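Local structure of hypothetical protein (Exiguobacterium sibiricum, 2HKV) at residues D4-L9 with D95-D100; V15-T20 with V123-H128; R21-L26 with Q131-L136. The protein is of unknown function but binds nickel through three histidines, consistent with the metal-binding helical bundles of the DinB superfamily. One frame throughout, in Å; residues are numbered along the deposited sequence.

Contact 1. Residues D4-L9 with D95-D100; sequences DWQQAL and DRLMAD
L97 meets three side chains of 4-9, and the apolar part of the contact runs through its CD1 methyl. L9 CD1 approaches L97 CD1 to 3.7 Å, and the two side chains cross at a slant. L9 CB lies at a similar distance from the same methyl. W5 adds a provisional contact, because its side chain is modelled in two conformers. In the conformer given here, the outer carbon of the six-membered ring, W5 CZ3, lies 3.9 Å from L97 CD1. The indole and L97 then lie alongside, pointing opposite ways. L97 CG is anti to its backbone N (chi1 178°), which carries the methyls over toward helix 4-26. Its other methyl, CD2, packs on the carbonyl oxygen of Q6, with L97 CD2 and Q6 O 3.8 Å apart.

The polar part is slight. The extended Q6 side chain sends NE2 to L97 O, a weak hydrogen bond of 3.2 Å bent to 126° at the hydrogen. Q6 OE1 takes another partner, T3 N. The selenomethionine M98 comes near at the outer side, where its SE is 4.4 Å from Q6 CB.

The contact joins the start of helix 4-26 to the end of helix 82-98. L118 of helix 114-138 packs against both W5 and L9, and L119 of the second subunit also packs on L9. The methyl packing of L97 probably does most of the holding between 4-9 and 95-100. The weak Q6 bond probably adds little to it.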
ATOM      1  N   ASP A   4      -0.216  11.693 -17.393  1.00 33.33           N
ATOM      2  CA  ASP A   4      -1.027  11.768 -16.191  1.00 34.86           C
ATOM      3  C   ASP A   4      -0.718  10.623 -15.197  1.00 33.28           C
ATOM      4  O   ASP A   4      -0.664  10.858 -13.976  1.00 35.54           O
ATOM      5  CB  ASP A   4      -2.508  11.844 -16.563  1.00 38.42           C
ATOM      6  CG  ASP A   4      -2.978  13.298 -16.776  1.00 53.19           C
ATOM      7  OD1 ASP A   4      -2.159  14.108 -17.261  1.00 63.52           O
ATOM      8  OD2 ASP A   4      -4.138  13.633 -16.411  1.00 52.19           O
ATOM      9  N   TRP A   5      -0.438   9.420 -15.695  1.00 32.68           N
ATOM     10  CA  TRP A   5      -0.045   8.327 -14.788  0.50 30.19           C
ATOM     11  C   TRP A   5       1.341   8.560 -14.194  1.00 28.81           C
ATOM     12  O   TRP A   5       1.566   8.261 -13.029  1.00 32.18           O
ATOM     13  CB  TRP A   5      -0.136   6.942 -15.462  0.50 34.02           C
ATOM     14  CG  TRP A   5       0.878   6.654 -16.547  0.50 32.40           C
ATOM     15  CD1 TRP A   5       0.736   6.850 -17.886  0.50 31.06           C
ATOM     16  CD2 TRP A   5       2.161   6.070 -16.370  0.50 33.13           C
ATOM     17  NE1 TRP A   5       1.883   6.476 -18.570  0.50 24.58           N
ATOM     18  CE2 TRP A   5       2.759   5.957 -17.646  0.50 33.95           C
ATOM     19  CE3 TRP A   5       2.874   5.622 -15.246  0.50 32.43           C
ATOM     20  CZ2 TRP A   5       4.049   5.407 -17.830  0.50 37.69           C
ATOM     21  CZ3 TRP A   5       4.136   5.100 -15.423  0.50 32.05           C
ATOM     22  CH2 TRP A   5       4.712   4.984 -16.711  0.50 33.79           C
ATOM     23  N   GLN A   6       2.305   9.095 -14.974  1.00 30.70           N
ATOM     24  CA  GLN A   6       3.621   9.399 -14.412  1.00 29.58           C
ATOM     25  C   GLN A   6       3.528  10.465 -13.336  1.00 34.64           C
ATOM     26  O   GLN A   6       4.213  10.383 -12.295  1.00 33.12           O
ATOM     27  CB  GLN A   6       4.590   9.873 -15.476  1.00 31.27           C
ATOM     28  CG  GLN A   6       5.019   8.741 -16.451  1.00 32.00           C
ATOM     29  CD  GLN A   6       5.608   9.194 -17.776  1.00 30.23           C
ATOM     30  OE1 GLN A   6       5.320  10.250 -18.308  1.00 37.94           O
ATOM     31  NE2 GLN A   6       6.412   8.313 -18.335  1.00 36.35           N
ATOM     32  N   GLN A   7       2.687  11.479 -13.588  1.00 31.34           N
ATOM     33  CA  GLN A   7       2.420  12.529 -12.598  1.00 32.31           C
ATOM     34  C   GLN A   7       1.853  11.948 -11.309  1.00 32.75           C
ATOM     35  O   GLN A   7       2.266  12.323 -10.205  1.00 32.08           O
ATOM     36  CB  GLN A   7       1.426  13.525 -13.177  1.00 33.79           C
ATOM     37  CG  GLN A   7       1.000  14.572 -12.219  1.00 36.51           C
ATOM     38  CD  GLN A   7      -0.004  15.610 -12.830  1.00 43.76           C
ATOM     39  OE1 GLN A   7      -1.009  15.275 -13.511  1.00 50.45           O
ATOM     40  NE2 GLN A   7       0.297  16.885 -12.596  1.00 59.20           N
ATOM     41  N   ALA A   8       0.920  11.017 -11.453  1.00 31.92           N
ATOM     42  CA  ALA A   8       0.237  10.369 -10.315  1.00 29.64           C
ATOM     43  C   ALA A   8       1.227   9.556  -9.495  1.00 32.12           C
ATOM     44  O   ALA A   8       1.276   9.628  -8.262  1.00 31.34           O
ATOM     45  CB  ALA A   8      -0.792   9.486 -10.818  1.00 32.93           C
ATOM     46  N   LEU A   9       2.052   8.780 -10.197  1.00 32.98           N
ATOM     47  CA  LEU A   9       3.065   8.009  -9.503  1.00 32.90           C
ATOM     48  C   LEU A   9       4.079   8.904  -8.790  1.00 32.49           C
ATOM     49  O   LEU A   9       4.424   8.604  -7.662  1.00 33.64           O
ATOM     50  CB  LEU A   9       3.746   6.982 -10.399  1.00 33.01           C
ATOM     51  CG  LEU A   9       2.988   5.697 -10.727  1.00 39.60           C
ATOM     52  CD1 LEU A   9       3.674   4.905 -11.879  1.00 35.21           C
ATOM     53  CD2 LEU A   9       2.757   4.865  -9.456  1.00 35.15           C
ATOM     54  N   ASP A  95      14.005   8.069 -12.134  1.00 34.02           N
ATOM     55  CA  ASP A  95      14.622   8.023 -13.444  1.00 36.10           C
ATOM     56  C   ASP A  95      13.950   6.996 -14.357  1.00 34.49           C
ATOM     57  O   ASP A  95      13.758   7.246 -15.542  1.00 33.44           O
ATOM     58  CB  ASP A  95      16.088   7.659 -13.291  1.00 38.78           C
ATOM     59  CG  ASP A  95      16.898   8.736 -12.558  1.00 47.40           C
ATOM     60  OD1 ASP A  95      16.370   9.864 -12.314  1.00 53.69           O
ATOM     61  OD2 ASP A  95      18.083   8.440 -12.238  1.00 53.98           O
ATOM     62  N   ARG A  96      13.600   5.836 -13.800  1.00 33.75           N
ATOM     63  CA  ARG A  96      12.881   4.801 -14.561  1.00 36.77           C
ATOM     64  C   ARG A  96      11.446   5.267 -14.896  1.00 39.74           C
ATOM     65  O   ARG A  96      10.872   4.959 -15.963  1.00 40.99           O
ATOM     66  CB  ARG A  96      12.875   3.470 -13.806  1.00 39.35           C
ATOM     67  CG  ARG A  96      14.269   2.820 -13.619  1.00 39.93           C
ATOM     68  CD  ARG A  96      15.265   3.282 -14.654  1.00 53.30           C
ATOM     69  NE  ARG A  96      16.623   2.780 -14.454  1.00 58.46           N
ATOM     70  CZ  ARG A  96      17.513   3.226 -13.561  1.00 60.80           C
ATOM     71  NH1 ARG A  96      17.221   4.173 -12.684  1.00 58.82           N
ATOM     72  NH2 ARG A  96      18.727   2.684 -13.546  1.00 72.00           N
ATOM     73  N   LEU A  97      10.892   6.022 -13.976  1.00 40.06           N
ATOM     74  CA  LEU A  97       9.527   6.501 -14.109  1.00 41.18           C
ATOM     75  C   LEU A  97       9.393   7.305 -15.365  1.00 37.54           C
ATOM     76  O   LEU A  97       8.451   7.132 -16.102  1.00 41.25           O
ATOM     77  CB  LEU A  97       9.129   7.319 -12.887  1.00 41.06           C
ATOM     78  CG  LEU A  97       7.727   7.955 -12.835  1.00 40.83           C
ATOM     79  CD1 LEU A  97       6.646   6.876 -12.998  1.00 37.37           C
ATOM     80  CD2 LEU A  97       7.532   8.737 -11.550  1.00 38.70           C
HETATM   81  N   MSE A  98      10.381   8.141 -15.630  1.00 40.92           N
HETATM   82  CA  MSE A  98      10.315   9.069 -16.733  1.00 43.66           C
HETATM   83  C   MSE A  98      10.842   8.488 -18.036  1.00 44.49           C
HETATM   84  O   MSE A  98      10.394   8.865 -19.096  1.00 45.46           O
HETATM   85  CB  MSE A  98      11.076  10.330 -16.363  1.00 46.03           C
HETATM   86  CG  MSE A  98      10.565  10.939 -15.066  1.00 48.94           C
HETATM   87 SE   MSE A  98       8.642  11.476 -15.133  0.70 59.58          SE
HETATM   88  CE  MSE A  98       8.307  11.844 -13.145  1.00 49.81           C
ATOM     89  N   ALA A  99      11.749   7.535 -17.958  1.00 47.94           N
ATOM     90  CA  ALA A  99      12.349   6.932 -19.143  1.00 53.19           C
ATOM     91  C   ALA A  99      11.677   5.600 -19.532  1.00 56.87           C
ATOM     92  O   ALA A  99      11.433   4.734 -18.683  1.00 56.13           O
ATOM     93  CB  ALA A  99      13.792   6.698 -18.863  1.00 54.01           C
ATOM     94  N   ASP A 100      11.388   5.423 -20.819  1.00 60.75           N
ATOM     95  CA  ASP A 100      10.917   4.115 -21.322  1.00 63.60           C
ATOM     96  C   ASP A 100      11.982   3.049 -21.036  1.00 64.14           C
ATOM     97  O   ASP A 100      13.013   3.004 -21.740  1.00 67.62           O
ATOM     98  CB  ASP A 100      10.624   4.161 -22.847  1.00 64.57           C
ATOM     99  CG  ASP A 100      10.403   2.767 -23.456  1.00 61.66           C
TER

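Contact 2. Residues V15-T20 with V123-H128; sequences VGVRTT and VHLYHH. With NI (nickel (II) ion), chain B.
L125 holds its CG anti to the backbone N (chi1 -174°), which sends the CD2 methyl toward G16. Y126 takes a chi1 of -86°, and its ring reaches helix 15-20 with the hydroxyl in front. G16 is where both arrive. It has no side chain, and L125 CD2 and the Y126 ring pack directly on its backbone. L125 CD2 rests 3.8 Å from G16 C. The ring lies obliquely to the glycine, with Y126 CZ 4.0 Å from G16 CA. Beside it, Y126 OH touches V15 CB at 3.7 Å, and its polar partner is the carbonyl oxygen of H12. V17 CG2 touches L125 CD2 at 4.1 Å, and the two side chains cross at about a right angle. The segment axes pass 10.1 Å apart at 28°.

T20 OG1 bonds back to G16 O at 2.7 Å. That oxygen also accepts from T20 N, which comes from the other face of its plane. T19 treats V15 O in the same way.

The far side of helix 114-138 faces the metal. H124 NE2 and H128 NE2 each bind nickel at 2.1 Å, and H49 and two waters also coordinate it. H124 ND1 is hydrogen-bonded to D57 OD2 and H128 ND1 to Q131 OE1. With the metal bond on the other nitrogen, this probably fixes each ring's rotation. This part of helix 114-138 serves two chemistries: apolar packing on helix 4-26 and the histidine metal site of a DinB-type bundle.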
ATOM      1  N   VAL A  15       4.955  10.945  -1.792  1.00 36.48           N
ATOM      2  CA  VAL A  15       4.367  11.013  -0.454  1.00 37.31           C
ATOM      3  C   VAL A  15       4.838   9.839   0.356  1.00 38.53           C
ATOM      4  O   VAL A  15       5.214   9.984   1.521  1.00 38.53           O
ATOM      5  CB  VAL A  15       2.787  10.948  -0.430  1.00 40.48           C
ATOM      6  CG1 VAL A  15       2.264  10.748   0.988  1.00 40.73           C
ATOM      7  CG2 VAL A  15       2.108  12.195  -1.098  1.00 41.90           C
ATOM      8  N   GLY A  16       4.711   8.653  -0.238  1.00 37.94           N
ATOM      9  CA  GLY A  16       5.209   7.422   0.369  1.00 36.64           C
ATOM     10  C   GLY A  16       6.631   7.540   0.852  1.00 35.13           C
ATOM     11  O   GLY A  16       6.959   7.141   1.967  1.00 36.67           O
ATOM     12  N   VAL A  17       7.491   8.100   0.031  1.00 34.06           N
ATOM     13  CA  VAL A  17       8.891   8.207   0.369  1.00 35.61           C
ATOM     14  C   VAL A  17       9.121   9.262   1.446  1.00 34.60           C
ATOM     15  O   VAL A  17       9.834   9.014   2.402  1.00 35.18           O
ATOM     16  CB  VAL A  17       9.730   8.539  -0.879  1.00 35.79           C
ATOM     17  CG1 VAL A  17      11.182   8.953  -0.490  1.00 42.02           C
ATOM     18  CG2 VAL A  17       9.724   7.341  -1.843  1.00 37.37           C
ATOM     19  N   ARG A  18       8.499  10.432   1.316  1.00 33.92           N
ATOM     20  CA  ARG A  18       8.739  11.444   2.340  1.00 36.58           C
ATOM     21  C   ARG A  18       8.216  11.068   3.727  1.00 36.87           C
ATOM     22  O   ARG A  18       8.885  11.328   4.750  1.00 37.42           O
ATOM     23  CB  ARG A  18       8.191  12.777   1.934  1.00 38.89           C
ATOM     24  CG  ARG A  18       8.947  13.311   0.731  1.00 48.09           C
ATOM     25  CD  ARG A  18       8.564  14.710   0.390  1.00 58.01           C
ATOM     26  NE  ARG A  18       7.133  14.800   0.181  1.00 58.74           N
ATOM     27  CZ  ARG A  18       6.511  14.722  -0.995  1.00 62.82           C
ATOM     28  NH1 ARG A  18       7.182  14.543  -2.155  1.00 52.67           N
ATOM     29  NH2 ARG A  18       5.176  14.819  -0.992  1.00 59.04           N
ATOM     30  N   THR A  19       7.033  10.459   3.775  1.00 37.24           N
ATOM     31  CA  THR A  19       6.507   9.952   5.043  1.00 36.23           C
ATOM     32  C   THR A  19       7.337   8.824   5.598  1.00 37.44           C
ATOM     33  O   THR A  19       7.576   8.791   6.791  1.00 36.37           O
ATOM     34  CB  THR A  19       5.038   9.561   4.954  1.00 35.05           C
ATOM     35  OG1 THR A  19       4.840   8.586   3.915  1.00 37.84           O
ATOM     36  CG2 THR A  19       4.135  10.848   4.701  1.00 38.23           C
ATOM     37  N   THR A  20       7.849   7.919   4.771  1.00 36.64           N
ATOM     38  CA  THR A  20       8.746   6.886   5.256  1.00 37.31           C
ATOM     39  C   THR A  20      10.015   7.458   5.858  1.00 39.30           C
ATOM     40  O   THR A  20      10.460   6.986   6.932  1.00 35.39           O
ATOM     41  CB  THR A  20       9.081   5.850   4.170  1.00 36.97           C
ATOM     42  OG1 THR A  20       7.862   5.243   3.740  1.00 36.38           O
ATOM     43  CG2 THR A  20      10.039   4.743   4.681  1.00 34.98           C
ATOM     44  N   VAL A 123       2.728   0.112  -4.614  1.00 32.49           N
ATOM     45  CA  VAL A 123       1.903  -0.574  -3.636  1.00 33.88           C
ATOM     46  C   VAL A 123       2.732  -1.404  -2.677  1.00 33.73           C
ATOM     47  O   VAL A 123       2.357  -1.550  -1.529  1.00 33.80           O
ATOM     48  CB  VAL A 123       0.752  -1.434  -4.292  1.00 36.37           C
ATOM     49  CG1 VAL A 123      -0.177  -0.520  -5.091  1.00 34.99           C
ATOM     50  CG2 VAL A 123       1.271  -2.570  -5.172  1.00 32.77           C
ATOM     51  N   HIS A 124       3.867  -1.946  -3.123  1.00 32.74           N
ATOM     52  CA  HIS A 124       4.800  -2.610  -2.206  1.00 33.46           C
ATOM     53  C   HIS A 124       5.383  -1.652  -1.141  1.00 30.95           C
ATOM     54  O   HIS A 124       5.410  -1.951   0.063  1.00 32.48           O
ATOM     55  CB  HIS A 124       5.889  -3.285  -3.072  1.00 32.47           C
ATOM     56  CG  HIS A 124       6.777  -4.191  -2.328  1.00 32.80           C
ATOM     57  ND1 HIS A 124       7.970  -4.621  -2.843  1.00 32.62           N
ATOM     58  CD2 HIS A 124       6.660  -4.745  -1.106  1.00 31.93           C
ATOM     59  CE1 HIS A 124       8.552  -5.409  -1.969  1.00 35.88           C
ATOM     60  NE2 HIS A 124       7.762  -5.502  -0.923  1.00 24.97           N
ATOM     61  N   LEU A 125       5.681  -0.435  -1.557  1.00 31.50           N
ATOM     62  CA  LEU A 125       6.104   0.610  -0.647  1.00 33.25           C
ATOM     63  C   LEU A 125       5.048   0.950   0.435  1.00 31.12           C
ATOM     64  O   LEU A 125       5.363   0.970   1.656  1.00 32.56           O
ATOM     65  CB  LEU A 125       6.525   1.889  -1.405  1.00 32.77           C
ATOM     66  CG  LEU A 125       7.117   3.000  -0.525  1.00 33.84           C
ATOM     67  CD1 LEU A 125       8.553   2.688  -0.131  1.00 39.47           C
ATOM     68  CD2 LEU A 125       7.010   4.370  -1.284  1.00 36.64           C
ATOM     69  N   TYR A 126       3.819   1.126   0.030  1.00 31.35           N
ATOM     70  CA  TYR A 126       2.712   1.432   0.943  1.00 32.70           C
ATOM     71  C   TYR A 126       2.411   0.245   1.833  1.00 34.10           C
ATOM     72  O   TYR A 126       2.116   0.434   2.993  1.00 34.01           O
ATOM     73  CB  TYR A 126       1.471   1.912   0.152  1.00 33.34           C
ATOM     74  CG  TYR A 126       1.512   3.417  -0.127  1.00 30.42           C
ATOM     75  CD1 TYR A 126       2.232   3.915  -1.231  1.00 32.28           C
ATOM     76  CD2 TYR A 126       0.801   4.303   0.643  1.00 36.53           C
ATOM     77  CE1 TYR A 126       2.334   5.261  -1.496  1.00 30.55           C
ATOM     78  CE2 TYR A 126       0.849   5.657   0.380  1.00 35.73           C
ATOM     79  CZ  TYR A 126       1.569   6.131  -0.722  1.00 36.35           C
ATOM     80  OH  TYR A 126       1.599   7.480  -0.963  1.00 37.53           O
ATOM     81  N   HIS A 127       2.549  -0.983   1.336  1.00 34.38           N
ATOM     82  CA  HIS A 127       2.435  -2.194   2.185  1.00 30.97           C
ATOM     83  C   HIS A 127       3.415  -2.135   3.381  1.00 31.19           C
ATOM     84  O   HIS A 127       3.043  -2.325   4.528  1.00 32.08           O
ATOM     85  CB  HIS A 127       2.674  -3.445   1.323  1.00 32.85           C
ATOM     86  CG  HIS A 127       2.762  -4.741   2.090  1.00 34.43           C
ATOM     87  ND1 HIS A 127       1.644  -5.417   2.531  1.00 40.13           N
ATOM     88  CD2 HIS A 127       3.832  -5.457   2.515  1.00 35.09           C
ATOM     89  CE1 HIS A 127       2.020  -6.517   3.174  1.00 40.04           C
ATOM     90  NE2 HIS A 127       3.343  -6.563   3.192  1.00 37.24           N
ATOM     91  N   HIS A 128       4.694  -1.898   3.102  1.00 30.75           N
ATOM     92  CA  HIS A 128       5.647  -1.900   4.161  1.00 31.00           C
ATOM     93  C   HIS A 128       5.698  -0.626   4.967  1.00 32.97           C
ATOM     94  O   HIS A 128       6.081  -0.703   6.146  1.00 33.99           O
ATOM     95  CB  HIS A 128       7.045  -2.287   3.689  1.00 32.20           C
ATOM     96  CG  HIS A 128       7.152  -3.693   3.216  1.00 28.93           C
ATOM     97  ND1 HIS A 128       7.009  -4.775   4.061  1.00 31.32           N
ATOM     98  CD2 HIS A 128       7.450  -4.190   2.003  1.00 30.59           C
ATOM     99  CE1 HIS A 128       7.224  -5.883   3.357  1.00 33.03           C
ATOM    100  NE2 HIS A 128       7.419  -5.559   2.087  1.00 28.78           N
TER
HETATM  101 NI    NI B 149       8.278  -6.805   0.689  1.00 30.62          NI
HETATM  102  O   HOH W   1       8.580  -8.427   2.223  1.00 30.69           O
HETATM  103  O   HOH W   2       9.057  -8.210  -0.625  1.00 31.86           O

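Contact 3. Residues R21-L26 with Q131-L136; sequences RDLIRL and QLLDYL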
ATOM      1  N   ARG A  21      10.568   8.477   5.199  1.00 38.51           N
ATOM      2  CA  ARG A  21      11.770   9.152   5.675  1.00 38.91           C
ATOM      3  C   ARG A  21      11.491   9.704   7.081  1.00 38.44           C
ATOM      4  O   ARG A  21      12.298   9.548   7.991  1.00 38.68           O
ATOM      5  CB  ARG A  21      12.203  10.255   4.693  1.00 39.55           C
ATOM      6  CG  ARG A  21      13.598  10.704   4.854  1.00 48.36           C
ATOM      7  CD  ARG A  21      13.869  11.982   4.037  1.00 50.49           C
ATOM      8  NE  ARG A  21      13.696  11.727   2.605  1.00 58.73           N
ATOM      9  CZ  ARG A  21      13.015  12.492   1.755  1.00 68.19           C
ATOM     10  NH1 ARG A  21      12.413  13.615   2.149  1.00 73.94           N
ATOM     11  NH2 ARG A  21      12.948  12.139   0.475  1.00 67.12           N
ATOM     12  N   ASP A  22      10.320  10.320   7.270  1.00 34.87           N
ATOM     13  CA  ASP A  22       9.979  10.894   8.567  1.00 40.04           C
ATOM     14  C   ASP A  22       9.865   9.806   9.618  1.00 41.40           C
ATOM     15  O   ASP A  22      10.361   9.970  10.748  1.00 40.69           O
ATOM     16  CB  ASP A  22       8.671  11.666   8.500  1.00 42.37           C
ATOM     17  CG  ASP A  22       8.778  12.931   7.652  1.00 55.83           C
ATOM     18  OD1 ASP A  22       9.908  13.508   7.562  1.00 59.00           O
ATOM     19  OD2 ASP A  22       7.724  13.351   7.090  1.00 62.91           O
ATOM     20  N   LEU A  23       9.253   8.676   9.242  1.00 39.71           N
ATOM     21  CA  LEU A  23       9.086   7.579  10.209  1.00 38.50           C
ATOM     22  C   LEU A  23      10.437   7.035  10.656  1.00 37.91           C
ATOM     23  O   LEU A  23      10.635   6.826  11.841  1.00 37.86           O
ATOM     24  CB  LEU A  23       8.223   6.424   9.652  1.00 39.64           C
ATOM     25  CG  LEU A  23       6.704   6.643   9.515  1.00 43.07           C
ATOM     26  CD1 LEU A  23       6.064   5.424   8.802  1.00 45.96           C
ATOM     27  CD2 LEU A  23       6.039   6.838  10.885  1.00 44.73           C
ATOM     28  N   ILE A  24      11.345   6.835   9.706  1.00 34.90           N
ATOM     29  CA  ILE A  24      12.665   6.305   9.993  1.00 38.80           C
ATOM     30  C   ILE A  24      13.351   7.246  10.965  1.00 39.30           C
ATOM     31  O   ILE A  24      13.906   6.785  11.953  1.00 38.78           O
ATOM     32  CB  ILE A  24      13.499   6.050   8.677  1.00 39.66           C
ATOM     33  CG1 ILE A  24      12.899   4.863   7.909  1.00 46.12           C
ATOM     34  CG2 ILE A  24      15.001   5.822   8.982  1.00 35.47           C
ATOM     35  CD1 ILE A  24      13.459   4.668   6.495  1.00 42.23           C
ATOM     36  N   ARG A  25      13.230   8.567  10.747  1.00 41.71           N
ATOM     37  CA  ARG A  25      13.841   9.537  11.680  1.00 40.91           C
ATOM     38  C   ARG A  25      13.238   9.545  13.103  1.00 42.16           C
ATOM     39  O   ARG A  25      13.834  10.105  14.029  1.00 41.28           O
ATOM     40  CB  ARG A  25      13.805  10.933  11.080  1.00 44.46           C
ATOM     41  CG  ARG A  25      14.684  11.100   9.853  1.00 42.29           C
ATOM     42  CD  ARG A  25      14.235  12.343   9.101  1.00 47.95           C
ATOM     43  NE  ARG A  25      15.179  12.748   8.070  1.00 53.32           N
ATOM     44  CZ  ARG A  25      14.867  13.479   6.996  1.00 60.01           C
ATOM     45  NH1 ARG A  25      13.613  13.888   6.778  1.00 64.14           N
ATOM     46  NH2 ARG A  25      15.815  13.795   6.119  1.00 59.53           N
ATOM     47  N   LEU A  26      12.092   8.908  13.301  1.00 39.51           N
ATOM     48  CA  LEU A  26      11.497   8.812  14.631  1.00 41.09           C
ATOM     49  C   LEU A  26      12.118   7.695  15.435  1.00 39.10           C
ATOM     50  O   LEU A  26      12.128   7.731  16.653  1.00 40.95           O
ATOM     51  CB  LEU A  26       9.970   8.627  14.545  1.00 41.66           C
ATOM     52  CG  LEU A  26       9.185   9.753  13.858  1.00 48.24           C
ATOM     53  CD1 LEU A  26       7.685   9.516  14.030  1.00 50.64           C
ATOM     54  CD2 LEU A  26       9.573  11.096  14.428  1.00 52.35           C
ATOM     55  N   GLN A 131       3.326  -1.443   7.610  1.00 31.79           N
ATOM     56  CA  GLN A 131       3.934  -2.363   8.575  1.00 31.72           C
ATOM     57  C   GLN A 131       4.777  -1.581   9.594  1.00 30.85           C
ATOM     58  O   GLN A 131       4.664  -1.813  10.832  1.00 33.32           O
ATOM     59  CB  GLN A 131       4.832  -3.332   7.854  1.00 33.54           C
ATOM     60  CG  GLN A 131       5.345  -4.444   8.689  1.00 38.54           C
ATOM     61  CD  GLN A 131       6.043  -5.508   7.862  1.00 40.83           C
ATOM     62  OE1 GLN A 131       6.162  -5.387   6.643  1.00 35.87           O
ATOM     63  NE2 GLN A 131       6.491  -6.595   8.533  1.00 40.98           N
ATOM     64  N   LEU A 132       5.625  -0.682   9.083  1.00 30.88           N
ATOM     65  CA  LEU A 132       6.530   0.096   9.951  1.00 32.21           C
ATOM     66  C   LEU A 132       5.699   0.937  10.875  1.00 35.22           C
ATOM     67  O   LEU A 132       5.983   1.006  12.091  1.00 33.16           O
ATOM     68  CB  LEU A 132       7.526   0.967   9.150  1.00 31.52           C
ATOM     69  CG  LEU A 132       8.488   1.805  10.016  1.00 31.05           C
ATOM     70  CD1 LEU A 132       9.334   0.909  11.023  1.00 37.50           C
ATOM     71  CD2 LEU A 132       9.333   2.706   9.066  1.00 36.49           C
ATOM     72  N   LEU A 133       4.643   1.538  10.345  1.00 31.22           N
ATOM     73  CA  LEU A 133       3.778   2.356  11.187  1.00 35.58           C
ATOM     74  C   LEU A 133       3.138   1.509  12.338  1.00 34.71           C
ATOM     75  O   LEU A 133       3.099   1.938  13.537  1.00 35.33           O
ATOM     76  CB  LEU A 133       2.698   2.998  10.332  1.00 37.48           C
ATOM     77  CG  LEU A 133       1.668   3.894  11.022  1.00 42.26           C
ATOM     78  CD1 LEU A 133       2.262   5.267  11.237  1.00 55.37           C
ATOM     79  CD2 LEU A 133       0.406   3.975  10.102  1.00 44.52           C
ATOM     80  N   ASP A 134       2.650   0.325  11.991  1.00 34.91           N
ATOM     81  CA  ASP A 134       2.070  -0.579  13.000  1.00 34.69           C
ATOM     82  C   ASP A 134       3.116  -0.957  14.061  1.00 37.44           C
ATOM     83  O   ASP A 134       2.799  -0.998  15.243  1.00 32.86           O
ATOM     84  CB  ASP A 134       1.544  -1.861  12.390  1.00 37.99           C
ATOM     85  CG  ASP A 134       0.293  -1.664  11.574  1.00 46.54           C
ATOM     86  OD1 ASP A 134      -0.365  -0.592  11.701  1.00 45.76           O
ATOM     87  OD2 ASP A 134      -0.039  -2.632  10.808  1.00 43.27           O
ATOM     88  N   TYR A 135       4.347  -1.224  13.640  1.00 32.72           N
ATOM     89  CA  TYR A 135       5.392  -1.559  14.579  1.00 32.80           C
ATOM     90  C   TYR A 135       5.637  -0.410  15.563  1.00 34.67           C
ATOM     91  O   TYR A 135       5.761  -0.647  16.766  1.00 34.94           O
ATOM     92  CB  TYR A 135       6.718  -1.793  13.879  1.00 32.23           C
ATOM     93  CG  TYR A 135       6.925  -3.147  13.243  1.00 30.85           C
ATOM     94  CD1 TYR A 135       5.867  -4.003  12.988  1.00 36.03           C
ATOM     95  CD2 TYR A 135       8.200  -3.554  12.882  1.00 42.98           C
ATOM     96  CE1 TYR A 135       6.070  -5.226  12.353  1.00 33.89           C
ATOM     97  CE2 TYR A 135       8.417  -4.781  12.287  1.00 38.75           C
ATOM     98  CZ  TYR A 135       7.352  -5.617  12.031  1.00 39.16           C
ATOM     99  OH  TYR A 135       7.584  -6.832  11.424  1.00 41.42           O
ATOM    100  N   LEU A 136       5.789   0.806  15.034  1.00 32.97           N
ATOM    101  CA  LEU A 136       6.115   1.942  15.894  1.00 33.06           C
ATOM    102  C   LEU A 136       4.942   2.205  16.835  1.00 30.63           C
ATOM    103  O   LEU A 136       5.140   2.422  18.001  1.00 33.19           O
ATOM    104  CB  LEU A 136       6.491   3.193  15.061  1.00 32.93           C
ATOM    105  CG  LEU A 136       7.811   3.091  14.274  1.00 35.57           C
ATOM    106  CD1 LEU A 136       8.151   4.476  13.623  1.00 37.77           C
ATOM    107  CD2 LEU A 136       8.993   2.526  15.017  1.00 34.36           C
TER
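L23 puts its side chain among three leucines of the partner helix, and this is the close part of the contact. L23 CB meets L132 CD2 at 3.9 Å. Further out, L23 CD2 comes within 4.1 Å of L133 CD1 and 4.2 Å of L136 CD1, crossing both side chains at a slant. L136 also reaches the backbone, with its CD1 3.9 Å from L23 O. The torsions differ along the partner helix. L132 and L133 keep CG anti to the backbone N, whereas L136 has CG beside it (chi1 -68°), and all three still bring a methyl to L23. The CB of I24 points away, yet I24 CG1 lies 4.3 Å from L132 CD2 at the margin.

The two segments run in the same general direction, their axes 29° from parallel and 10.8 Å apart at closest approach. They belong to helix 4-26 and helix 114-138 of the DinB-type bundle. Helix 43-61 adds L50 against L132, and helix 82-98 adds L82 and V83 against I24. I143 from the C-terminal loop covers L133 and L136.

L26 makes the loose, solvent end. It is exposed, and although its CB points toward 131-136, its side chain stops just short of contact. The outer side of 21-26 is polar. There the R25 guanidinium lies flat over R21 CG, and its salt bridge from NH1 to D22 OD1 is long, at 3.8 Å. On the other side of helix 131-136, Q131 and Y135 form a buried polar pair. Q131 NE2 bonds to Y135 OH at 3.1 Å, and this hydroxyl is also bonded to R41 O.

How the contacts relate
Helix 4-26 supplies the first segment of all three contacts, in order from the N terminus. Its first turns meet the end of helix 82-98 in contact 1, which closes a loop of 85 residues. Its middle and end run beside helix 114-138 in contacts 2 and 3, closing loops of 102 and 104 residues. No loop lies within another: the segments alternate along the chain, so each pair of contacts crosses. Contacts 2 and 3 adjoin on the same helix pair, with centres about 10 Å apart. Contacts 1 and 3 lie on opposite sides of the chain's centre. Together they tie the first helix to the last two of the bundle, and all three touch the second subunit.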